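Side-chain contacts in lipase (Rhizopus niveus, PDB 1LGY), which hydrolyses the ester bonds of triacylglycerols and of their partial glycerides, with a strong preference for the 1 and 3 positions: residues 12-15 against 16-20; 36-40 against 41-45; 132-135 against 136-139. All coordinates share one frame; numbering follows the deposited sequence.

Contact 1. Residues 12-15 against 16-20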
ATOM      1  N   ALA A  12     -10.146  17.554  -3.869  1.00 25.86           N
ATOM      2  CA  ALA A  12      -9.889  17.258  -2.467  1.00 24.38           C
ATOM      3  C   ALA A  12      -9.371  15.857  -2.211  1.00 25.35           C
ATOM      4  O   ALA A  12      -8.507  15.694  -1.332  1.00 28.61           O
ATOM      5  CB  ALA A  12     -11.169  17.441  -1.701  1.00 24.41           C
ATOM      6  N   GLN A  13      -9.924  14.926  -3.029  1.00 24.05           N
ATOM      7  CA  GLN A  13      -9.550  13.520  -3.095  1.00 23.48           C
ATOM      8  C   GLN A  13      -8.296  13.366  -3.912  1.00 24.22           C
ATOM      9  O   GLN A  13      -7.502  12.472  -3.654  1.00 25.90           O
ATOM     10  CB  GLN A  13     -10.546  12.627  -3.797  1.00 21.89           C
ATOM     11  CG  GLN A  13     -11.844  12.495  -3.076  1.00 20.07           C
ATOM     12  CD  GLN A  13     -12.964  11.832  -3.874  1.00 24.25           C
ATOM     13  OE1 GLN A  13     -13.718  11.017  -3.344  1.00 24.50           O
ATOM     14  NE2 GLN A  13     -13.173  12.162  -5.143  1.00 22.70           N
ATOM     15  N   ILE A  14      -8.071  14.188  -4.926  1.00 21.93           N
ATOM     16  CA  ILE A  14      -6.831  14.067  -5.680  1.00 20.84           C
ATOM     17  C   ILE A  14      -5.648  14.538  -4.860  1.00 20.65           C
ATOM     18  O   ILE A  14      -4.527  14.066  -4.998  1.00 19.85           O
ATOM     19  CB  ILE A  14      -6.934  14.876  -6.937  1.00 21.46           C
ATOM     20  CG1 ILE A  14      -8.221  14.484  -7.650  1.00 25.15           C
ATOM     21  CG2 ILE A  14      -5.743  14.597  -7.835  1.00 23.00           C
ATOM     22  CD1 ILE A  14      -8.507  15.273  -8.937  1.00 24.07           C
ATOM     23  N   GLN A  15      -5.933  15.440  -3.948  1.00 19.22           N
ATOM     24  CA  GLN A  15      -4.954  15.945  -3.034  1.00 19.47           C
ATOM     25  C   GLN A  15      -4.639  14.924  -1.998  1.00 19.39           C
ATOM     26  O   GLN A  15      -3.480  14.770  -1.623  1.00 18.60           O
ATOM     27  CB  GLN A  15      -5.460  17.178  -2.336  1.00 25.68           C
ATOM     28  CG  GLN A  15      -5.051  18.392  -3.144  1.00 35.03           C
ATOM     29  CD  GLN A  15      -6.124  19.466  -3.211  1.00 39.26           C
ATOM     30  OE1 GLN A  15      -6.362  20.210  -2.256  1.00 39.12           O
ATOM     31  NE2 GLN A  15      -6.780  19.566  -4.372  1.00 42.16           N
ATOM     32  N   GLU A  16      -5.676  14.223  -1.545  1.00 18.60           N
ATOM     33  CA  GLU A  16      -5.473  13.219  -0.522  1.00 18.38           C
ATOM     34  C   GLU A  16      -4.680  12.065  -1.085  1.00 17.02           C
ATOM     35  O   GLU A  16      -3.745  11.620  -0.449  1.00 18.20           O
ATOM     36  CB  GLU A  16      -6.770  12.656  -0.018  1.00 21.16           C
ATOM     37  CG  GLU A  16      -6.764  12.569   1.509  1.00 29.29           C
ATOM     38  CD  GLU A  16      -7.547  11.386   2.119  1.00 32.82           C
ATOM     39  OE1 GLU A  16      -8.502  10.864   1.504  1.00 28.28           O
ATOM     40  OE2 GLU A  16      -7.173  10.993   3.244  1.00 36.15           O
ATOM     41  N   PHE A  17      -5.048  11.578  -2.265  1.00 17.26           N
ATOM     42  CA  PHE A  17      -4.368  10.474  -2.924  1.00 17.45           C
ATOM     43  C   PHE A  17      -2.947  10.895  -3.302  1.00 20.23           C
ATOM     44  O   PHE A  17      -2.086  10.026  -3.504  1.00 20.31           O
ATOM     45  CB  PHE A  17      -5.121  10.088  -4.189  1.00 14.54           C
ATOM     46  CG  PHE A  17      -6.553   9.525  -4.086  1.00 11.76           C
ATOM     47  CD1 PHE A  17      -6.956   8.666  -3.059  1.00 15.57           C
ATOM     48  CD2 PHE A  17      -7.452   9.806  -5.097  1.00  9.83           C
ATOM     49  CE1 PHE A  17      -8.228   8.098  -3.067  1.00 15.07           C
ATOM     50  CE2 PHE A  17      -8.719   9.246  -5.110  1.00 10.02           C
ATOM     51  CZ  PHE A  17      -9.113   8.388  -4.100  1.00 15.63           C
ATOM     52  N   THR A  18      -2.656  12.218  -3.422  1.00 18.14           N
ATOM     53  CA  THR A  18      -1.313  12.573  -3.811  1.00 16.99           C
ATOM     54  C   THR A  18      -0.440  12.568  -2.580  1.00 18.66           C
ATOM     55  O   THR A  18       0.707  12.141  -2.671  1.00 17.07           O
ATOM     56  CB  THR A  18      -1.206  13.936  -4.448  1.00 18.93           C
ATOM     57  OG1 THR A  18      -2.104  13.948  -5.539  1.00 21.97           O
ATOM     58  CG2 THR A  18       0.198  14.209  -5.026  1.00 15.68           C
ATOM     59  N   LYS A  19      -0.996  12.955  -1.416  1.00 18.67           N
ATOM     60  CA  LYS A  19      -0.270  13.035  -0.160  1.00 15.09           C
ATOM     61  C   LYS A  19       0.286  11.689   0.173  1.00 16.32           C
ATOM     62  O   LYS A  19       1.425  11.601   0.610  1.00 21.53           O
ATOM     63  CB  LYS A  19      -1.184  13.492   0.988  1.00 15.14           C
ATOM     64  CG  LYS A  19      -0.589  13.415   2.369  1.00 10.13           C
ATOM     65  CD  LYS A  19      -1.451  14.318   3.195  1.00 17.37           C
ATOM     66  CE  LYS A  19      -0.819  14.569   4.559  1.00 19.42           C
ATOM     67  NZ  LYS A  19      -1.420  13.704   5.555  1.00 23.50           N
ATOM     68  N   TYR A  20      -0.499  10.647  -0.097  1.00 17.64           N
ATOM     69  CA  TYR A  20      -0.060   9.320   0.221  1.00 15.10           C
ATOM     70  C   TYR A  20       0.837   8.675  -0.791  1.00 16.41           C
ATOM     71  O   TYR A  20       1.627   7.813  -0.408  1.00 20.45           O
ATOM     72  CB  TYR A  20      -1.268   8.487   0.471  1.00 15.50           C
ATOM     73  CG  TYR A  20      -1.943   9.007   1.720  1.00 10.33           C
ATOM     74  CD1 TYR A  20      -1.239   9.077   2.913  1.00 14.61           C
ATOM     75  CD2 TYR A  20      -3.242   9.452   1.663  1.00 15.59           C
ATOM     76  CE1 TYR A  20      -1.821   9.601   4.056  1.00 10.81           C
ATOM     77  CE2 TYR A  20      -3.835   9.970   2.799  1.00 12.02           C
ATOM     78  CZ  TYR A  20      -3.114  10.042   3.981  1.00 15.40           C
ATOM     79  OH  TYR A  20      -3.701  10.589   5.107  1.00 22.91           O
TER
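Phe17 folds back along helix 11-26 onto the preceding turn, where its CB, CG and one ring flank meet Gln13. CB lies 3.4 Å from Gln13 O. Because CG stands beside the backbone N and anti to the carbonyl carbon (chi1 -64°), the ring root is brought close to that same oxygen, which lies oblique to the ring, with CG 3.1 Å from Gln13 O. One ring flank continues the contact: CD2 comes closest, 3.0 Å from Gln13 O, and CE2 goes on to meet Gln13 CB at 4.1 Å. The rest of the ring, out to CZ, points away from Gln13, and the side chain packs on Gln197 and Thr199 of strand 196-201 and on Phe261. Gln13 O meanwhile accepts the Phe17 N-H at 3.0 Å from Phe17 N, a nearly straight bond (170°).

One residue on, Thr18 turns its hydroxyl back to Ile14. OG1, beside its own backbone N (chi1 -55°), donates to Ile14 O. The modelled 2.5 Å between Thr18 OG1 and Ile14 O is very short, and its exact value is doubtful. The i to i+4 pattern holds on either side of Thr18, with Lys19 N 3.1 Å from Gln15 O, but is weak at Thr18 N, which divides itself between Ile14 O and Gln15 O. If the short bond is taken at face value, the threonine hydroxyl would be satisfied by the helix's own backbone and would make up for the poorly aligned amide at Ile14 O.

Contact 2. Residues 36-40 against 41-45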
ATOM      1  N   ASN A  36      17.530   6.266   8.695  1.00 21.58           N
ATOM      2  CA  ASN A  36      16.847   6.797   9.849  1.00 17.40           C
ATOM      3  C   ASN A  36      16.790   8.315   9.980  1.00 20.24           C
ATOM      4  O   ASN A  36      16.869   8.900  11.060  1.00 20.99           O
ATOM      5  CB  ASN A  36      17.443   6.181  11.088  1.00 17.33           C
ATOM      6  CG  ASN A  36      16.513   5.129  11.704  1.00 21.67           C
ATOM      7  OD1 ASN A  36      15.564   5.440  12.442  1.00 17.15           O
ATOM      8  ND2 ASN A  36      16.782   3.848  11.437  1.00 22.60           N
ATOM      9  N   LYS A  37      16.488   8.975   8.853  1.00 20.32           N
ATOM     10  CA  LYS A  37      16.330  10.423   8.797  1.00 19.21           C
ATOM     11  C   LYS A  37      15.138  10.864   7.954  1.00 19.95           C
ATOM     12  O   LYS A  37      14.810  10.312   6.911  1.00 22.20           O
ATOM     13  CB  LYS A  37      17.567  11.068   8.219  1.00 20.18           C
ATOM     14  CG  LYS A  37      18.744  11.041   9.140  1.00 22.46           C
ATOM     15  CD  LYS A  37      20.002  11.536   8.468  1.00 22.66           C
ATOM     16  CE  LYS A  37      20.735  10.299   8.042  1.00 21.61           C
ATOM     17  NZ  LYS A  37      21.941  10.697   7.346  1.00 34.06           N
ATOM     18  N   TRP A  38      14.509  11.946   8.384  1.00 19.41           N
ATOM     19  CA  TRP A  38      13.343  12.447   7.721  1.00 17.84           C
ATOM     20  C   TRP A  38      13.785  13.749   7.112  1.00 21.63           C
ATOM     21  O   TRP A  38      13.292  14.830   7.464  1.00 24.63           O
ATOM     22  CB  TRP A  38      12.258  12.621   8.769  1.00 15.16           C
ATOM     23  CG  TRP A  38      10.878  12.696   8.182  1.00 12.57           C
ATOM     24  CD1 TRP A  38      10.056  13.768   8.396  1.00  9.86           C
ATOM     25  CD2 TRP A  38      10.320  11.735   7.378  1.00 14.78           C
ATOM     26  NE1 TRP A  38       8.977  13.494   7.708  1.00  7.40           N
ATOM     27  CE2 TRP A  38       9.088  12.304   7.090  1.00 10.17           C
ATOM     28  CE3 TRP A  38      10.655  10.488   6.850  1.00 15.84           C
ATOM     29  CZ2 TRP A  38       8.202  11.635   6.269  1.00 11.28           C
ATOM     30  CZ3 TRP A  38       9.746   9.824   6.021  1.00 17.34           C
ATOM     31  CH2 TRP A  38       8.514  10.401   5.726  1.00 11.87           C
ATOM     32  N   ASP A  39      14.740  13.686   6.198  1.00 20.81           N
ATOM     33  CA  ASP A  39      15.121  14.935   5.583  1.00 24.29           C
ATOM     34  C   ASP A  39      15.178  14.861   4.066  1.00 23.16           C
ATOM     35  O   ASP A  39      16.074  15.340   3.361  1.00 28.52           O
ATOM     36  CB  ASP A  39      16.468  15.380   6.185  1.00 23.52           C
ATOM     37  CG  ASP A  39      17.695  14.535   5.927  1.00 30.38           C
ATOM     38  OD1 ASP A  39      17.647  13.581   5.138  1.00 33.07           O
ATOM     39  OD2 ASP A  39      18.722  14.857   6.537  1.00 36.50           O
ATOM     40  N   CYS A  40      14.164  14.219   3.552  1.00 19.85           N
ATOM     41  CA  CYS A  40      14.141  14.024   2.136  1.00 14.78           C
ATOM     42  C   CYS A  40      13.153  15.033   1.566  1.00 12.95           C
ATOM     43  O   CYS A  40      12.462  15.702   2.343  1.00 11.10           O
ATOM     44  CB  CYS A  40      13.819  12.532   2.024  1.00 14.49           C
ATOM     45  SG  CYS A  40      12.086  12.059   2.031  1.00 18.74           S
ATOM     46  N   VAL A  41      13.023  15.205   0.245  1.00 10.03           N
ATOM     47  CA  VAL A  41      12.213  16.291  -0.266  1.00 10.00           C
ATOM     48  C   VAL A  41      10.789  15.898  -0.030  1.00 12.59           C
ATOM     49  O   VAL A  41      10.133  16.616   0.702  1.00 20.71           O
ATOM     50  CB  VAL A  41      12.476  16.529  -1.763  1.00 15.16           C
ATOM     51  CG1 VAL A  41      11.551  17.648  -2.245  1.00 17.84           C
ATOM     52  CG2 VAL A  41      13.908  16.962  -2.012  1.00  5.42           C
ATOM     53  N   GLN A  42      10.270  14.777  -0.518  1.00 16.68           N
ATOM     54  CA  GLN A  42       8.924  14.322  -0.196  1.00 17.44           C
ATOM     55  C   GLN A  42       8.613  14.266   1.283  1.00 17.65           C
ATOM     56  O   GLN A  42       7.497  14.571   1.677  1.00 19.31           O
ATOM     57  CB  GLN A  42       8.684  12.941  -0.774  1.00 17.28           C
ATOM     58  CG  GLN A  42       8.649  12.917  -2.285  1.00 19.47           C
ATOM     59  CD  GLN A  42       7.741  14.012  -2.854  1.00 20.03           C
ATOM     60  OE1 GLN A  42       6.630  14.259  -2.384  1.00 21.24           O
ATOM     61  NE2 GLN A  42       8.193  14.732  -3.872  1.00 12.36           N
ATOM     62  N   CYS A  43       9.638  13.952   2.089  1.00 18.77           N
ATOM     63  CA  CYS A  43       9.514  13.783   3.534  1.00 17.94           C
ATOM     64  C   CYS A  43       8.917  14.948   4.276  1.00 19.00           C
ATOM     65  O   CYS A  43       7.951  14.878   5.048  1.00 19.03           O
ATOM     66  CB  CYS A  43      10.880  13.514   4.162  1.00 10.71           C
ATOM     67  SG  CYS A  43      11.364  11.805   3.890  1.00 17.68           S
ATOM     68  N   GLN A  44       9.620  16.004   3.889  1.00 17.63           N
ATOM     69  CA  GLN A  44       9.536  17.277   4.523  1.00 20.93           C
ATOM     70  C   GLN A  44       8.375  18.065   3.971  1.00 21.02           C
ATOM     71  O   GLN A  44       7.831  18.931   4.664  1.00 23.13           O
ATOM     72  CB  GLN A  44      10.923  17.871   4.304  1.00 24.35           C
ATOM     73  CG  GLN A  44      11.386  19.013   5.181  1.00 32.66           C
ATOM     74  CD  GLN A  44      11.327  18.754   6.690  1.00 40.22           C
ATOM     75  OE1 GLN A  44      10.736  19.552   7.443  1.00 43.54           O
ATOM     76  NE2 GLN A  44      11.951  17.664   7.179  1.00 40.66           N
ATOM     77  N   LYS A  45       7.959  17.647   2.760  1.00 21.12           N
ATOM     78  CA  LYS A  45       6.864  18.217   2.009  1.00 18.59           C
ATOM     79  C   LYS A  45       5.529  17.710   2.478  1.00 20.37           C
ATOM     80  O   LYS A  45       4.549  18.448   2.349  1.00 22.53           O
ATOM     81  CB  LYS A  45       6.946  17.885   0.521  1.00 19.74           C
ATOM     82  CG  LYS A  45       5.893  18.609  -0.318  1.00 20.80           C
ATOM     83  CD  LYS A  45       5.648  18.108  -1.754  1.00 23.22           C
ATOM     84  CE  LYS A  45       4.552  19.056  -2.311  1.00 20.93           C
ATOM     85  NZ  LYS A  45       4.069  18.634  -3.610  1.00 12.99           N
TER
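The carbonyl oxygen of Cys40, at the N-cap position, accepts the N-H of Gln44, with 3.2 Å from Gln44 N to Cys40 O and an angle of 148° at the hydrogen. It closes the first turn of helix 41-46, and Gln44 CB touches the same oxygen. A disulfide staples this turn: Cys40 SG and Cys43 SG are bonded at 2.0 Å with a torsion of 88° about the S-S bond. Cys40 SG stands in the crowded position between its backbone N and carbonyl carbon (chi1 87°), which points it at Cys43.

Trp38 lays its indole against the bridge. Cys43 SG sits over one face of the six-membered ring, 3.3 Å from Trp38 CE3, in a sulfur-aromatic contact. Cys43 CB adds a CH-pi contact, so both side-chain atoms of Cys43 lie over the same ring face. At the pyrrole side, Trp38 NE1 is hydrogen-bonded to Val47 O, just past the helix.

This CxxC disulfide ties the N-terminal turn of helix 41-46 to the N-cap residue, in the loop that follows helix 11-26. Thr26 of helix 11-26 touches Trp38 and both cysteines, Val32 packs on the same three, and Asn36 reaches strand 51-58, an outermost strand of the large sheet.

Contact 3. Residues 132-135 against 136-139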
ATOM      1  N   THR A 132      -0.329   3.269  22.677  1.00  9.51           N
ATOM      2  CA  THR A 132      -0.405   3.379  24.147  1.00 14.42           C
ATOM      3  C   THR A 132       0.225   4.734  24.536  1.00 18.49           C
ATOM      4  O   THR A 132      -0.186   5.421  25.476  1.00 19.44           O
ATOM      5  CB  THR A 132       0.364   2.192  24.850  1.00 12.87           C
ATOM      6  OG1 THR A 132      -0.302   0.954  24.555  1.00  8.53           O
ATOM      7  CG2 THR A 132       0.416   2.369  26.362  1.00 12.52           C
ATOM      8  N   ALA A 133       1.234   5.185  23.799  1.00 19.18           N
ATOM      9  CA  ALA A 133       1.786   6.502  24.049  1.00 19.68           C
ATOM     10  C   ALA A 133       0.812   7.568  23.559  1.00 19.83           C
ATOM     11  O   ALA A 133       0.611   8.596  24.203  1.00 21.70           O
ATOM     12  CB  ALA A 133       3.113   6.660  23.308  1.00 16.82           C
ATOM     13  N   HIS A 134       0.113   7.274  22.465  1.00 22.15           N
ATOM     14  CA  HIS A 134      -0.725   8.247  21.788  1.00 19.76           C
ATOM     15  C   HIS A 134      -2.055   7.724  21.293  1.00 18.24           C
ATOM     16  O   HIS A 134      -2.226   7.482  20.100  1.00 18.89           O
ATOM     17  CB  HIS A 134      -0.026   8.789  20.605  1.00 19.21           C
ATOM     18  CG  HIS A 134       1.261   9.445  20.937  1.00 23.06           C
ATOM     19  ND1 HIS A 134       2.451   8.886  20.833  1.00 23.91           N
ATOM     20  CD2 HIS A 134       1.372  10.737  21.363  1.00 26.07           C
ATOM     21  CE1 HIS A 134       3.306   9.807  21.185  1.00 26.41           C
ATOM     22  NE2 HIS A 134       2.653  10.909  21.498  1.00 29.66           N
ATOM     23  N   PRO A 135      -3.038   7.612  22.188  1.00 17.31           N
ATOM     24  CA  PRO A 135      -4.266   6.852  22.035  1.00 15.06           C
ATOM     25  C   PRO A 135      -5.347   7.435  21.157  1.00 16.84           C
ATOM     26  O   PRO A 135      -6.314   6.741  20.828  1.00 15.94           O
ATOM     27  CB  PRO A 135      -4.744   6.673  23.423  1.00 17.46           C
ATOM     28  CG  PRO A 135      -3.660   7.183  24.320  1.00 14.74           C
ATOM     29  CD  PRO A 135      -3.047   8.270  23.473  1.00 19.18           C
ATOM     30  N   THR A 136      -5.159   8.727  20.859  1.00 13.34           N
ATOM     31  CA  THR A 136      -6.073   9.527  20.056  1.00 15.01           C
ATOM     32  C   THR A 136      -5.670   9.616  18.583  1.00 12.21           C
ATOM     33  O   THR A 136      -6.387  10.150  17.746  1.00 15.42           O
ATOM     34  CB  THR A 136      -6.150  10.959  20.632  1.00 17.57           C
ATOM     35  OG1 THR A 136      -4.891  11.612  20.376  1.00 21.32           O
ATOM     36  CG2 THR A 136      -6.469  10.931  22.134  1.00 16.77           C
ATOM     37  N   TYR A 137      -4.461   9.163  18.275  1.00 14.20           N
ATOM     38  CA  TYR A 137      -3.919   9.170  16.929  1.00  9.80           C
ATOM     39  C   TYR A 137      -4.397   8.001  16.092  1.00  9.67           C
ATOM     40  O   TYR A 137      -4.740   6.932  16.608  1.00 10.06           O
ATOM     41  CB  TYR A 137      -2.434   9.121  17.015  1.00  9.13           C
ATOM     42  CG  TYR A 137      -1.699  10.314  17.595  1.00  7.67           C
ATOM     43  CD1 TYR A 137      -2.316  11.258  18.416  1.00  8.08           C
ATOM     44  CD2 TYR A 137      -0.330  10.422  17.303  1.00 12.75           C
ATOM     45  CE1 TYR A 137      -1.574  12.298  18.947  1.00  5.71           C
ATOM     46  CE2 TYR A 137       0.422  11.466  17.830  1.00  9.31           C
ATOM     47  CZ  TYR A 137      -0.210  12.404  18.642  1.00 13.57           C
ATOM     48  OH  TYR A 137       0.506  13.509  19.074  1.00 11.72           O
ATOM     49  N   LYS A 138      -4.405   8.251  14.785  1.00  8.36           N
ATOM     50  CA  LYS A 138      -4.808   7.274  13.797  1.00 11.35           C
ATOM     51  C   LYS A 138      -3.594   6.670  13.085  1.00 10.97           C
ATOM     52  O   LYS A 138      -2.554   7.300  12.950  1.00  8.88           O
ATOM     53  CB  LYS A 138      -5.722   7.874  12.710  1.00 13.07           C
ATOM     54  CG  LYS A 138      -6.117   9.350  12.840  1.00 25.18           C
ATOM     55  CD  LYS A 138      -6.770   9.859  11.547  1.00 27.40           C
ATOM     56  CE  LYS A 138      -8.192   9.261  11.466  1.00 32.07           C
ATOM     57  NZ  LYS A 138      -9.118   9.762  12.488  1.00 28.46           N
ATOM     58  N   VAL A 139      -3.751   5.453  12.557  1.00 10.46           N
ATOM     59  CA  VAL A 139      -2.691   4.743  11.881  1.00 11.60           C
ATOM     60  C   VAL A 139      -2.951   4.740  10.392  1.00 10.61           C
ATOM     61  O   VAL A 139      -3.973   4.250   9.918  1.00  9.78           O
ATOM     62  CB  VAL A 139      -2.624   3.320  12.378  1.00 12.06           C
ATOM     63  CG1 VAL A 139      -1.302   2.720  11.906  1.00 15.05           C
ATOM     64  CG2 VAL A 139      -2.716   3.258  13.884  1.00 10.25           C
TER
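His134 and Tyr137 are the first and last residues of a type I beta turn, spanned by a weak hydrogen bond of 3.3 Å from Tyr137 N to His134 O. The turn reverses the chain directly after helix 110-133, which gives way at His134. Pro135 and Thr136 occupy its corners, the more exposed part.

The two ring-bearing side chains run side by side in the same direction. In each, CG is anti to the carbonyl carbon, with chi1 of -59° in His134 and -67° in Tyr137, and the like torsions let the rings run alongside each other. The imidazole and phenol form an offset stack with centroids 4.6 Å apart and planes inclined by 23°. His134 CB sits over the centre of the phenol ring, 3.7 Å from its centroid, as a CH-pi contact. Farther out, His134 CD2 approaches Tyr137 CZ at 3.6 Å, so the imidazole is shifted outward, toward the hydroxyl end of the phenol. The phenol is held at its far end as well, because Tyr137 OH is hydrogen-bonded to Asp71 OD1, while Arg69 of strand 63-70 touches both aromatic side chains.

Here the last turn of a beta-alpha-beta crossover, from strand 75-81 through helix 110-133, delivers the chain into the parallel strand 138-144. That strand ends at the nucleophile elbow carrying Ser145, as in alpha/beta hydrolases.

The three contacts follow one another along the chain, each complete before the next begins, and all lie in one alpha/beta hydrolase domain away from the catalytic triad of Ser145, Asp204 and His257. Contact 1, on helix 11-26, packs on strand 196-201 in the large mixed sheet. Contact 2 opens the next helix, 41-46, with its centre about 18 Å from that of contact 1. Contact 3 joins helix 110-133 to strand 138-144, its centre about 23 Å from that of contact 1 and 22 Å from that of contact 2. None touches another. Contact 1 lies within a helix, contact 2 at a helix start, and contact 3 just after a helix end, where the chain enters the strand leading to the nucleophile.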